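Local coordinates for protein probable N-acetyl-gamma-glutamyl-phosphate reductase, chloroplastic (Oryza sativa, PDB 2CVO) that probably catalyses the NADPH-dependent reduction of N-acetyl-L-glutamyl phosphate to N-acetyl-L-glutamate semialdehyde, the third step from glutamate in chloroplast arginine biosynthesis, at residues A44-F49 against Q342-L347; E146-L151 against N157-A162; Y171-Q176 against S330-L335; N346-M351 against T357-Q362. One frame throughout, in Å; residues are numbered along the deposited sequence.

Contact 1: residues A44-F49 against Q342-L347; sequences ANHPQF and QAVQNL
F49, the first residue of strand 49-55, comes nearest to helix 336-351 at V344, their CA atoms 9.3 Å apart, so that side chains fill the gap. The strand is an outermost member, within the chain, of the parallel sheet of the Rossmann-type NAD-binding domain, and helix 336-351, the last helix of the chain, packs on that sheet. F49 has the largest share of the contact. Its CE2 meets L347 CD2 at 3.3 Å and its CZ meets L347 CG at 3.4 Å, the leucine branch and the ring running alongside each other and pointing opposite ways. L347 holds CG anti to its backbone N (chi1 -174°), which carries the branch to the ring; beyond it L347 also touches I26 and F94 of the neighbouring strands. V344 adds CG1, 4.4 Å from F49 CE2 and 4.2 Å from H46 CD2, coming obliquely to the H46 ring. H46 lies over one face of the F49 ring, its NE2 3.4 Å above the plane and over the centre. Two polar partners fix the imidazole's rotation: NE2 is hydrogen-bonded to N348 OD1, one residue beyond L347 on the helix, and ND1 accepts a backbone N-H, a pattern consistent with the proton being on NE2. That second bond, from Q48 N to H46 ND1, is 3.1 Å long with an angle of 154° at the hydrogen, and Q48 N lies close to the imidazole plane.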
loop_
_atom_site.group_PDB
_atom_site.type_symbol
_atom_site.label_atom_id
_atom_site.label_comp_id
_atom_site.label_asym_id
_atom_site.label_seq_id
_atom_site.Cartn_x
_atom_site.Cartn_y
_atom_site.Cartn_z
ATOM N N ALA A 44 16.082 11.479 20.530
ATOM C CA ALA A 44 16.387 12.794 19.969
ATOM C C ALA A 44 15.332 13.757 20.500
ATOM O O ALA A 44 15.490 14.975 20.452
ATOM C CB ALA A 44 16.332 12.750 18.452
ATOM N N ASN A 45 14.248 13.188 21.009
ATOM C CA ASN A 45 13.147 13.968 21.555
ATOM C C ASN A 45 13.285 14.050 23.076
ATOM O O ASN A 45 12.575 14.809 23.739
ATOM C CB ASN A 45 11.818 13.293 21.200
ATOM C CG ASN A 45 10.610 14.112 21.623
ATOM O OD1 ASN A 45 9.488 13.604 21.660
ATOM N ND2 ASN A 45 10.830 15.386 21.930
ATOM N N HIS A 46 14.213 13.275 23.626
ATOM C CA HIS A 46 14.398 13.247 25.070
ATOM C C HIS A 46 15.403 14.283 25.583
ATOM O O HIS A 46 16.602 14.189 25.321
ATOM C CB HIS A 46 14.809 11.837 25.499
ATOM C CG HIS A 46 14.468 11.520 26.918
ATOM N ND1 HIS A 46 15.069 12.148 27.988
ATOM C CD2 HIS A 46 13.568 10.656 27.445
ATOM C CE1 HIS A 46 14.553 11.684 29.112
ATOM N NE2 HIS A 46 13.640 10.779 28.811
ATOM N N PRO A 47 14.919 15.282 26.337
ATOM C CA PRO A 47 15.766 16.345 26.892
ATOM C C PRO A 47 16.899 15.914 27.832
ATOM O O PRO A 47 17.816 16.695 28.091
ATOM C CB PRO A 47 14.755 17.277 27.567
ATOM C CG PRO A 47 13.627 16.360 27.934
ATOM C CD PRO A 47 13.509 15.485 26.713
ATOM N N GLN A 48 16.850 14.684 28.339
ATOM C CA GLN A 48 17.911 14.207 29.224
ATOM C C GLN A 48 18.673 13.015 28.661
ATOM O O GLN A 48 19.902 12.996 28.694
ATOM C CB GLN A 48 17.359 13.846 30.612
ATOM C CG GLN A 48 17.041 15.051 31.495
ATOM C CD GLN A 48 15.600 15.511 31.384
ATOM O OE1 GLN A 48 15.264 16.630 31.773
ATOM N NE2 GLN A 48 14.737 14.641 30.868
ATOM N N PHE A 49 17.951 12.020 28.154
ATOM C CA PHE A 49 18.587 10.831 27.593
ATOM C C PHE A 49 19.400 11.203 26.357
ATOM O O PHE A 49 18.880 11.815 25.425
ATOM C CB PHE A 49 17.533 9.781 27.217
ATOM C CG PHE A 49 16.826 9.163 28.399
ATOM C CD1 PHE A 49 17.042 9.633 29.694
ATOM C CD2 PHE A 49 15.936 8.108 28.212
ATOM C CE1 PHE A 49 16.383 9.062 30.784
ATOM C CE2 PHE A 49 15.271 7.529 29.293
ATOM C CZ PHE A 49 15.495 8.008 30.582
ATOM N N GLN A 342 7.850 1.846 25.068
ATOM C CA GLN A 342 7.649 1.362 26.430
ATOM C C GLN A 342 8.992 1.172 27.113
ATOM O O GLN A 342 9.099 1.298 28.332
ATOM C CB GLN A 342 6.872 0.044 26.424
ATOM C CG GLN A 342 6.710 -0.589 27.801
ATOM C CD GLN A 342 5.468 -1.453 27.893
ATOM O OE1 GLN A 342 4.500 -1.090 28.564
ATOM N NE2 GLN A 342 5.478 -2.593 27.202
ATOM N N ALA A 343 10.018 0.862 26.326
ATOM C CA ALA A 343 11.346 0.677 26.881
ATOM C C ALA A 343 11.776 2.015 27.466
ATOM O O ALA A 343 12.308 2.075 28.574
ATOM C CB ALA A 343 12.315 0.230 25.799
ATOM N N VAL A 344 11.525 3.087 26.718
ATOM C CA VAL A 344 11.873 4.435 27.160
ATOM C C VAL A 344 10.996 4.852 28.337
ATOM O O VAL A 344 11.455 5.528 29.259
ATOM C CB VAL A 344 11.699 5.470 26.019
ATOM C CG1 VAL A 344 11.949 6.883 26.550
ATOM C CG2 VAL A 344 12.672 5.166 24.890
ATOM N N GLN A 345 9.729 4.451 28.299
ATOM C CA GLN A 345 8.802 4.784 29.373
ATOM C C GLN A 345 9.340 4.168 30.662
ATOM O O GLN A 345 9.295 4.780 31.728
ATOM C CB GLN A 345 7.416 4.212 29.069
ATOM C CG GLN A 345 6.283 4.843 29.862
ATOM C CD GLN A 345 4.950 4.156 29.600
ATOM O OE1 GLN A 345 4.729 3.598 28.523
ATOM N NE2 GLN A 345 4.053 4.208 30.578
ATOM N N ASN A 346 9.862 2.952 30.551
ATOM C CA ASN A 346 10.404 2.257 31.708
ATOM C C ASN A 346 11.682 2.893 32.241
ATOM O O ASN A 346 11.852 3.017 33.455
ATOM C CB ASN A 346 10.638 0.781 31.374
ATOM C CG ASN A 346 9.341 0.023 31.194
ATOM O OD1 ASN A 346 8.380 0.235 31.937
ATOM N ND2 ASN A 346 9.305 -0.873 30.215
ATOM N N LEU A 347 12.577 3.307 31.347
ATOM C CA LEU A 347 13.816 3.937 31.785
ATOM C C LEU A 347 13.528 5.270 32.473
ATOM O O LEU A 347 14.219 5.638 33.422
ATOM C CB LEU A 347 14.778 4.160 30.612
ATOM C CG LEU A 347 16.160 4.678 31.046
ATOM C CD1 LEU A 347 16.737 3.726 32.080
ATOM C CD2 LEU A 347 17.108 4.801 29.848
#

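Contact 2: residues E146-L151 against N157-A162; sequences EAVYGL and NEIRNA
The hydroxyl of Y149 is gripped by two hydrogen bonds, with E234 OE2 and Q176 NE2, while at the other end of the residue Y149 O rests 3.7 Å from I159 CD1. The tyrosine side chain leaves the strand away from helix 152-161, and its hydroxyl finds its partners on helices 231-243 and 170-184. Strand 148-149, helix 152-161 and the following strand 164-166 form a beta-alpha-beta crossover at one end of the parallel sheet, and this contact is the packing of the helix on its own first strand. V148 and I159 mark the closest approach, their CA atoms 6.0 Å apart. V148 divides its two methyls between neighbours: CG1, anti to the backbone N (chi1 174°), reaches I159 CG1 at 3.8 Å and E158 CB at 3.7 Å, whereas CG2 presses on A162 CB at 3.4 Å, tighter than usual for two carbons. E158 crosses the valine at about a right angle, and a bend at chi2 (86°) leads its carboxylate away, so that its aliphatic root does the touching. I159 extends its CD1 along the turn after the strand, 3.7 Å from G150 C and 3.8 Å from L151 C. Beyond the two segments the same isoleucine touches V165 and helix 336-351. V148 and G150 make backbone bonds to strand 164-166, while G150 O also accepts from N346 ND2. Between strand and helix the contact is therefore one of shape, methyl and methylene groups fitted against valine and main chain.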
loop_
_atom_site.group_PDB
_atom_site.type_symbol
_atom_site.label_atom_id
_atom_site.label_comp_id
_atom_site.label_asym_id
_atom_site.label_seq_id
_atom_site.Cartn_x
_atom_site.Cartn_y
_atom_site.Cartn_z
ATOM N N GLU A 146 16.040 -11.613 39.123
ATOM C CA GLU A 146 16.108 -10.191 39.469
ATOM C C GLU A 146 15.368 -9.328 38.450
ATOM O O GLU A 146 14.949 -8.212 38.753
ATOM C CB GLU A 146 17.560 -9.711 39.523
ATOM C CG GLU A 146 18.464 -10.470 40.468
ATOM C CD GLU A 146 19.874 -9.906 40.473
ATOM O OE1 GLU A 146 20.749 -10.487 41.152
ATOM O OE2 GLU A 146 20.105 -8.875 39.798
ATOM N N ALA A 147 15.223 -9.853 37.241
ATOM C CA ALA A 147 14.566 -9.134 36.156
ATOM C C ALA A 147 13.078 -8.890 36.393
ATOM O O ALA A 147 12.350 -9.784 36.824
ATOM C CB ALA A 147 14.769 -9.891 34.849
ATOM N N VAL A 148 12.636 -7.667 36.106
ATOM C CA VAL A 148 11.233 -7.294 36.268
ATOM C C VAL A 148 10.554 -7.121 34.902
ATOM O O VAL A 148 11.109 -6.503 33.999
ATOM C CB VAL A 148 11.104 -5.978 37.072
ATOM C CG1 VAL A 148 9.652 -5.526 37.117
ATOM C CG2 VAL A 148 11.631 -6.188 38.487
ATOM N N TYR A 149 9.353 -7.674 34.760
ATOM C CA TYR A 149 8.597 -7.581 33.509
ATOM C C TYR A 149 8.207 -6.119 33.269
ATOM O O TYR A 149 7.498 -5.512 34.072
ATOM C CB TYR A 149 7.354 -8.466 33.589
ATOM C CG TYR A 149 6.672 -8.677 32.262
ATOM C CD1 TYR A 149 7.332 -9.309 31.208
ATOM C CD2 TYR A 149 5.367 -8.247 32.056
ATOM C CE1 TYR A 149 6.707 -9.505 29.981
ATOM C CE2 TYR A 149 4.733 -8.436 30.834
ATOM C CZ TYR A 149 5.408 -9.067 29.802
ATOM O OH TYR A 149 4.773 -9.263 28.598
ATOM N N GLY A 150 8.662 -5.567 32.149
ATOM C CA GLY A 150 8.410 -4.166 31.844
ATOM C C GLY A 150 7.054 -3.646 31.394
ATOM O O GLY A 150 7.004 -2.675 30.637
ATOM N N LEU A 151 5.955 -4.257 31.831
ATOM C CA LEU A 151 4.648 -3.741 31.438
ATOM C C LEU A 151 4.370 -2.604 32.417
ATOM O O LEU A 151 3.758 -2.798 33.471
ATOM C CB LEU A 151 3.579 -4.831 31.534
ATOM C CG LEU A 151 2.222 -4.466 30.913
ATOM C CD1 LEU A 151 2.412 -3.981 29.470
ATOM C CD2 LEU A 151 1.308 -5.677 30.956
ATOM N N ASN A 157 5.396 -0.129 40.269
ATOM C CA ASN A 157 6.167 -0.117 41.508
ATOM C C ASN A 157 7.400 -1.019 41.450
ATOM O O ASN A 157 8.462 -0.642 41.939
ATOM C CB ASN A 157 5.288 -0.495 42.706
ATOM C CG ASN A 157 6.032 -0.378 44.031
ATOM O OD1 ASN A 157 6.713 -1.313 44.464
ATOM N ND2 ASN A 157 5.922 0.783 44.669
ATOM N N GLU A 158 7.268 -2.202 40.854
ATOM C CA GLU A 158 8.405 -3.116 40.738
ATOM C C GLU A 158 9.466 -2.533 39.806
ATOM O O GLU A 158 10.645 -2.445 40.153
ATOM C CB GLU A 158 7.967 -4.473 40.182
ATOM C CG GLU A 158 7.577 -5.511 41.220
ATOM C CD GLU A 158 6.129 -5.408 41.649
ATOM O OE1 GLU A 158 5.698 -6.249 42.467
ATOM O OE2 GLU A 158 5.423 -4.493 41.169
ATOM N N ILE A 159 9.029 -2.145 38.614
ATOM C CA ILE A 159 9.908 -1.575 37.600
ATOM C C ILE A 159 10.741 -0.408 38.112
ATOM O O ILE A 159 11.931 -0.309 37.822
ATOM C CB ILE A 159 9.090 -1.080 36.384
ATOM C CG1 ILE A 159 8.348 -2.258 35.745
ATOM C CG2 ILE A 159 10.006 -0.385 35.381
ATOM C CD1 ILE A 159 7.373 -1.856 34.658
ATOM N N ARG A 160 10.101 0.476 38.867
ATOM C CA ARG A 160 10.749 1.669 39.400
ATOM C C ARG A 160 12.056 1.395 40.146
ATOM O O ARG A 160 13.027 2.144 40.009
ATOM C CB ARG A 160 9.781 2.398 40.334
ATOM C CG ARG A 160 10.166 3.830 40.650
ATOM C CD ARG A 160 9.376 4.344 41.845
ATOM N NE ARG A 160 7.932 4.285 41.635
ATOM C CZ ARG A 160 7.230 5.201 40.977
ATOM N NH1 ARG A 160 7.835 6.259 40.457
ATOM N NH2 ARG A 160 5.919 5.063 40.844
ATOM N N ASN A 161 12.081 0.321 40.928
ATOM C CA ASN A 161 13.258 -0.024 41.719
ATOM C C ASN A 161 14.108 -1.121 41.096
ATOM O O ASN A 161 15.111 -1.532 41.670
ATOM C CB ASN A 161 12.820 -0.468 43.118
ATOM C CG ASN A 161 11.914 0.542 43.790
ATOM O OD1 ASN A 161 12.312 1.679 44.039
ATOM N ND2 ASN A 161 10.683 0.134 44.077
ATOM N N ALA A 162 13.709 -1.592 39.921
ATOM C CA ALA A 162 14.437 -2.660 39.255
ATOM C C ALA A 162 15.721 -2.191 38.578
ATOM O O ALA A 162 15.846 -1.035 38.176
ATOM C CB ALA A 162 13.537 -3.335 38.238
#

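Contact 3: residues Y171-Q176 against S330-L335; sequences YPTSIQ and SVIDNL
Helix-on-sheet packing brings S174 and T173 of helix 170-184 against S330 and I332 of strand 325-332, in the alpha/beta dimerisation domain, where the strand belongs to the mixed sheet. I332 is close to C170, the probable active-site residue. The short axes pass 7.9 Å apart with N-to-C directions at 140°. A single hydrogen bond joins the segments: S330 OG donates to S174 O at 2.9 Å, in the carbonyl plane on a lone pair, with a C=O...donor angle of 127°. S330 has its OG anti to the backbone N, which extends the hydroxyl to the helix. S174 holds its own hydroxyl between backbone N and carbonyl carbon (chi1 68°), where OG donates to Y171 O at 2.8 Å and also bonds S264 OG on the adjoining strand 262-269. Y171 O thus takes two donors, the other being I175 N. Beside these polar links I332 CD1 lies 4.2 Å from S174 CB and 4.4 Å from T173 CB. Past the strand end, D333 is salt-bridged through OD1 to R260, while its OD2 caps the coming helix 336-351 by accepting from L335 N at 2.9 Å, on the anti side and tilted out of the carboxylate plane.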
loop_
_atom_site.group_PDB
_atom_site.type_symbol
_atom_site.label_atom_id
_atom_site.label_comp_id
_atom_site.label_asym_id
_atom_site.label_seq_id
_atom_site.Cartn_x
_atom_site.Cartn_y
_atom_site.Cartn_z
ATOM N N TYR A 171 2.713 -7.919 20.973
ATOM C CA TYR A 171 1.413 -8.565 21.143
ATOM C C TYR A 171 1.030 -8.660 22.620
ATOM O O TYR A 171 -0.097 -8.331 22.999
ATOM C CB TYR A 171 1.413 -9.968 20.526
ATOM C CG TYR A 171 1.300 -9.998 19.016
ATOM C CD1 TYR A 171 0.192 -9.450 18.371
ATOM C CD2 TYR A 171 2.275 -10.620 18.234
ATOM C CE1 TYR A 171 0.053 -9.524 16.988
ATOM C CE2 TYR A 171 2.146 -10.700 16.846
ATOM C CZ TYR A 171 1.031 -10.152 16.231
ATOM O OH TYR A 171 0.874 -10.246 14.867
ATOM N N PRO A 172 1.965 -9.116 23.479
ATOM C CA PRO A 172 1.689 -9.243 24.916
ATOM C C PRO A 172 1.273 -7.928 25.578
ATOM O O PRO A 172 0.438 -7.912 26.488
ATOM C CB PRO A 172 3.009 -9.777 25.473
ATOM C CG PRO A 172 3.537 -10.600 24.331
ATOM C CD PRO A 172 3.277 -9.701 23.147
ATOM N N THR A 173 1.861 -6.826 25.126
ATOM C CA THR A 173 1.534 -5.523 25.678
ATOM C C THR A 173 0.085 -5.147 25.371
ATOM O O THR A 173 -0.647 -4.704 26.257
ATOM C CB THR A 173 2.456 -4.428 25.103
ATOM O OG1 THR A 173 3.812 -4.697 25.478
ATOM C CG2 THR A 173 2.045 -3.051 25.618
ATOM N N SER A 174 -0.321 -5.331 24.116
ATOM C CA SER A 174 -1.674 -4.982 23.687
ATOM C C SER A 174 -2.757 -5.817 24.360
ATOM O O SER A 174 -3.880 -5.349 24.556
ATOM C CB SER A 174 -1.804 -5.124 22.163
ATOM O OG SER A 174 -1.709 -6.481 21.748
ATOM N N ILE A 175 -2.406 -7.047 24.723
ATOM C CA ILE A 175 -3.338 -7.977 25.352
ATOM C C ILE A 175 -3.433 -7.895 26.884
ATOM O O ILE A 175 -4.531 -7.847 27.439
ATOM C CB ILE A 175 -2.984 -9.422 24.930
ATOM C CG1 ILE A 175 -3.206 -9.563 23.419
ATOM C CG2 ILE A 175 -3.817 -10.438 25.726
ATOM C CD1 ILE A 175 -2.560 -10.787 22.802
ATOM N N GLN A 176 -2.296 -7.872 27.572
ATOM C CA GLN A 176 -2.326 -7.817 29.029
ATOM C C GLN A 176 -2.897 -6.525 29.613
ATOM O O GLN A 176 -3.576 -6.561 30.637
ATOM C CB GLN A 176 -0.929 -8.090 29.598
ATOM C CG GLN A 176 -0.465 -9.518 29.340
ATOM C CD GLN A 176 0.968 -9.776 29.777
ATOM O OE1 GLN A 176 1.236 -10.084 30.937
ATOM N NE2 GLN A 176 1.900 -9.643 28.840
ATOM N N SER A 330 -7.814 -3.703 21.274
ATOM C CA SER A 330 -6.686 -2.916 21.747
ATOM C C SER A 330 -5.667 -2.695 20.625
ATOM O O SER A 330 -5.244 -3.646 19.959
ATOM C CB SER A 330 -6.018 -3.640 22.918
ATOM O OG SER A 330 -4.965 -2.874 23.470
ATOM N N VAL A 331 -5.271 -1.441 20.423
ATOM C CA VAL A 331 -4.300 -1.111 19.388
ATOM C C VAL A 331 -3.132 -0.296 19.928
ATOM O O VAL A 331 -3.283 0.483 20.873
ATOM C CB VAL A 331 -4.955 -0.317 18.226
ATOM C CG1 VAL A 331 -6.133 -1.101 17.659
ATOM C CG2 VAL A 331 -5.413 1.049 18.715
ATOM N N ILE A 332 -1.966 -0.511 19.326
ATOM C CA ILE A 332 -0.744 0.208 19.667
ATOM C C ILE A 332 0.146 0.217 18.429
ATOM O O ILE A 332 -0.123 -0.477 17.437
ATOM C CB ILE A 332 0.095 -0.495 20.771
ATOM C CG1 ILE A 332 0.400 -1.935 20.338
ATOM C CG2 ILE A 332 -0.612 -0.427 22.123
ATOM C CD1 ILE A 332 1.408 -2.657 21.215
ATOM N N ASP A 333 1.198 1.023 18.481
ATOM C CA ASP A 333 2.170 1.037 17.402
ATOM C C ASP A 333 3.141 -0.035 17.903
ATOM O O ASP A 333 3.774 0.135 18.944
ATOM C CB ASP A 333 2.855 2.403 17.305
ATOM C CG ASP A 333 3.946 2.441 16.242
ATOM O OD1 ASP A 333 4.208 3.537 15.704
ATOM O OD2 ASP A 333 4.549 1.384 15.955
ATOM N N ASN A 334 3.216 -1.155 17.188
ATOM C CA ASN A 334 4.081 -2.269 17.574
ATOM C C ASN A 334 5.527 -1.863 17.844
ATOM O O ASN A 334 6.225 -2.515 18.627
ATOM C CB ASN A 334 4.053 -3.353 16.495
ATOM C CG ASN A 334 4.534 -2.843 15.150
ATOM O OD1 ASN A 334 3.975 -1.889 14.599
ATOM N ND2 ASN A 334 5.578 -3.472 14.615
ATOM N N LEU A 335 5.974 -0.784 17.205
ATOM C CA LEU A 335 7.345 -0.312 17.383
ATOM C C LEU A 335 7.542 0.644 18.562
ATOM O O LEU A 335 8.667 0.805 19.048
ATOM C CB LEU A 335 7.837 0.369 16.099
ATOM C CG LEU A 335 7.979 -0.505 14.848
ATOM C CD1 LEU A 335 8.532 0.329 13.704
ATOM C CD2 LEU A 335 8.904 -1.678 15.138
#

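Contact 4: residues N346-M351 against T357-Q362; sequences NLNLMM and TGLQYQ
Helix 336-351 is followed by a loop that doubles back along it, and N348 and T357 tie the last turns of the helix to this returning chain. N348 ND2 donates to T357 O at 3.2 Å. The amide N arrives in the plane of that carbonyl, on a lone pair (C=O...donor angle 132°), but the oxygen lies 27° out of the asparagine's own amide plane, and the bond is bent, with 143° at the hydrogen. N348 has CG anti to its carbonyl carbon, beside the backbone N, which points the amide at the loop. Both its ends are used: OD1 is hydrogen-bonded to H46 NE2 and passes 3.7 Å from T357 CB, while ND2 has a second, weak bond to E355 O. The buried amide is thereby held between the loop before strand 49-55 and the loop after its own helix. L359 CD1 comes within 3.9 Å of N348 ND2, an apolar flank to the donor. T357 OG1 is itself bonded to P354 O, within the same loop. Further along, Y361 has a cation-pi partner in R41 and its ring meets Y361 of the second subunit, so the tail runs on to a subunit interface of the tetramer. The end of helix 336-351 sits over the parallel sheet, with N348 and M351 touching F49 of strand 49-55, M350 lying on V116 of strand 114-117, and L349 packed against helix 152-161.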
loop_
_atom_site.group_PDB
_atom_site.type_symbol
_atom_site.label_atom_id
_atom_site.label_comp_id
_atom_site.label_asym_id
_atom_site.label_seq_id
_atom_site.Cartn_x
_atom_site.Cartn_y
_atom_site.Cartn_z
ATOM N N ASN A 346 9.862 2.952 30.551
ATOM C CA ASN A 346 10.404 2.257 31.708
ATOM C C ASN A 346 11.682 2.893 32.241
ATOM O O ASN A 346 11.852 3.017 33.455
ATOM C CB ASN A 346 10.638 0.781 31.374
ATOM C CG ASN A 346 9.341 0.023 31.194
ATOM O OD1 ASN A 346 8.380 0.235 31.937
ATOM N ND2 ASN A 346 9.305 -0.873 30.215
ATOM N N LEU A 347 12.577 3.307 31.347
ATOM C CA LEU A 347 13.816 3.937 31.785
ATOM C C LEU A 347 13.528 5.270 32.473
ATOM O O LEU A 347 14.219 5.638 33.422
ATOM C CB LEU A 347 14.778 4.160 30.612
ATOM C CG LEU A 347 16.160 4.678 31.046
ATOM C CD1 LEU A 347 16.737 3.726 32.080
ATOM C CD2 LEU A 347 17.108 4.801 29.848
ATOM N N ASN A 348 12.522 5.999 31.996
ATOM C CA ASN A 348 12.169 7.269 32.623
ATOM C C ASN A 348 11.812 6.984 34.082
ATOM O O ASN A 348 12.325 7.623 35.004
ATOM C CB ASN A 348 10.963 7.915 31.933
ATOM C CG ASN A 348 11.326 8.580 30.618
ATOM O OD1 ASN A 348 12.350 9.253 30.513
ATOM N ND2 ASN A 348 10.475 8.415 29.613
ATOM N N LEU A 349 10.931 6.009 34.271
ATOM C CA LEU A 349 10.484 5.613 35.599
ATOM C C LEU A 349 11.659 5.196 36.486
ATOM O O LEU A 349 11.745 5.587 37.652
ATOM C CB LEU A 349 9.487 4.459 35.475
ATOM C CG LEU A 349 8.935 3.862 36.768
ATOM C CD1 LEU A 349 8.188 4.935 37.552
ATOM C CD2 LEU A 349 8.010 2.690 36.431
ATOM N N MET A 350 12.562 4.403 35.923
ATOM C CA MET A 350 13.733 3.922 36.648
ATOM C C MET A 350 14.702 5.047 37.016
ATOM O O MET A 350 15.382 4.971 38.039
ATOM C CB MET A 350 14.463 2.872 35.806
ATOM C CG MET A 350 13.634 1.621 35.535
ATOM S SD MET A 350 14.182 0.717 34.077
ATOM C CE MET A 350 15.596 -0.190 34.732
ATOM N N MET A 351 14.761 6.085 36.184
ATOM C CA MET A 351 15.656 7.214 36.429
ATOM C C MET A 351 15.007 8.327 37.246
ATOM O O MET A 351 15.647 9.333 37.543
ATOM C CB MET A 351 16.157 7.801 35.103
ATOM C CG MET A 351 16.888 6.822 34.201
ATOM S SD MET A 351 18.280 6.002 34.990
ATOM C CE MET A 351 19.440 7.358 35.145
ATOM N N THR A 357 8.302 11.785 29.433
ATOM C CA THR A 357 9.467 12.512 28.931
ATOM C C THR A 357 9.927 11.958 27.587
ATOM O O THR A 357 10.316 10.793 27.486
ATOM C CB THR A 357 10.652 12.429 29.912
ATOM O OG1 THR A 357 10.224 12.833 31.218
ATOM C CG2 THR A 357 11.776 13.343 29.451
ATOM N N GLY A 358 9.879 12.806 26.562
ATOM C CA GLY A 358 10.290 12.401 25.229
ATOM C C GLY A 358 9.320 11.438 24.568
ATOM O O GLY A 358 9.656 10.804 23.571
ATOM N N LEU A 359 8.110 11.335 25.118
ATOM C CA LEU A 359 7.101 10.424 24.585
ATOM C C LEU A 359 5.750 11.082 24.328
ATOM O O LEU A 359 4.719 10.409 24.352
ATOM C CB LEU A 359 6.907 9.252 25.552
ATOM C CG LEU A 359 8.149 8.405 25.818
ATOM C CD1 LEU A 359 7.844 7.373 26.896
ATOM C CD2 LEU A 359 8.589 7.728 24.529
ATOM N N GLN A 360 5.745 12.386 24.078
ATOM C CA GLN A 360 4.490 13.088 23.840
ATOM C C GLN A 360 4.162 13.330 22.368
ATOM O O GLN A 360 3.239 14.073 22.043
ATOM C CB GLN A 360 4.486 14.402 24.620
ATOM C CG GLN A 360 4.492 14.167 26.134
ATOM C CD GLN A 360 4.541 15.451 26.942
ATOM O OE1 GLN A 360 5.562 16.141 26.981
ATOM N NE2 GLN A 360 3.431 15.780 27.588
ATOM N N TYR A 361 4.920 12.687 21.487
ATOM C CA TYR A 361 4.712 12.790 20.041
ATOM C C TYR A 361 3.301 12.290 19.718
ATOM O O TYR A 361 2.938 11.168 20.063
ATOM C CB TYR A 361 5.778 11.935 19.333
ATOM C CG TYR A 361 5.725 11.832 17.813
ATOM C CD1 TYR A 361 4.794 11.006 17.170
ATOM C CD2 TYR A 361 6.682 12.480 17.022
ATOM C CE1 TYR A 361 4.828 10.814 15.773
ATOM C CE2 TYR A 361 6.727 12.301 15.631
ATOM C CZ TYR A 361 5.803 11.463 15.013
ATOM O OH TYR A 361 5.894 11.243 13.652
ATOM N N GLN A 362 2.493 13.138 19.088
ATOM C CA GLN A 362 1.137 12.747 18.724
ATOM C C GLN A 362 1.183 11.881 17.469
ATOM O O GLN A 362 2.095 12.000 16.658
ATOM C CB GLN A 362 0.268 13.986 18.509
ATOM C CG GLN A 362 0.007 14.736 19.800
ATOM C CD GLN A 362 -0.660 13.856 20.837
ATOM O OE1 GLN A 362 -1.800 13.437 20.661
ATOM N NE2 GLN A 362 0.055 13.563 21.921
#

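How the contacts relate
Helix 336-351 supplies a segment to contacts 1 and 4 and touches contacts 2 and 3. Contacts 1 and 4 share N346 and L347, their centres 4 Å apart, and are joined by H46 NE2 and N348 OD1, 2.6 Å apart. On another side of the helix, N346 ND2 is 3.0 Å from G150 O, a probable hydrogen bond that joins it to contact 2. Contacts 2 and 3 meet where L151 CD2 lies 3.6 Å from Q176 CB. Q342 of contact 1 makes a weak bond to T173 of contact 3. The side chain of C170, the probable active-site residue, is about 5 Å from that of I332 in contact 3 and about 9 Å from that of Y149 in contact 2.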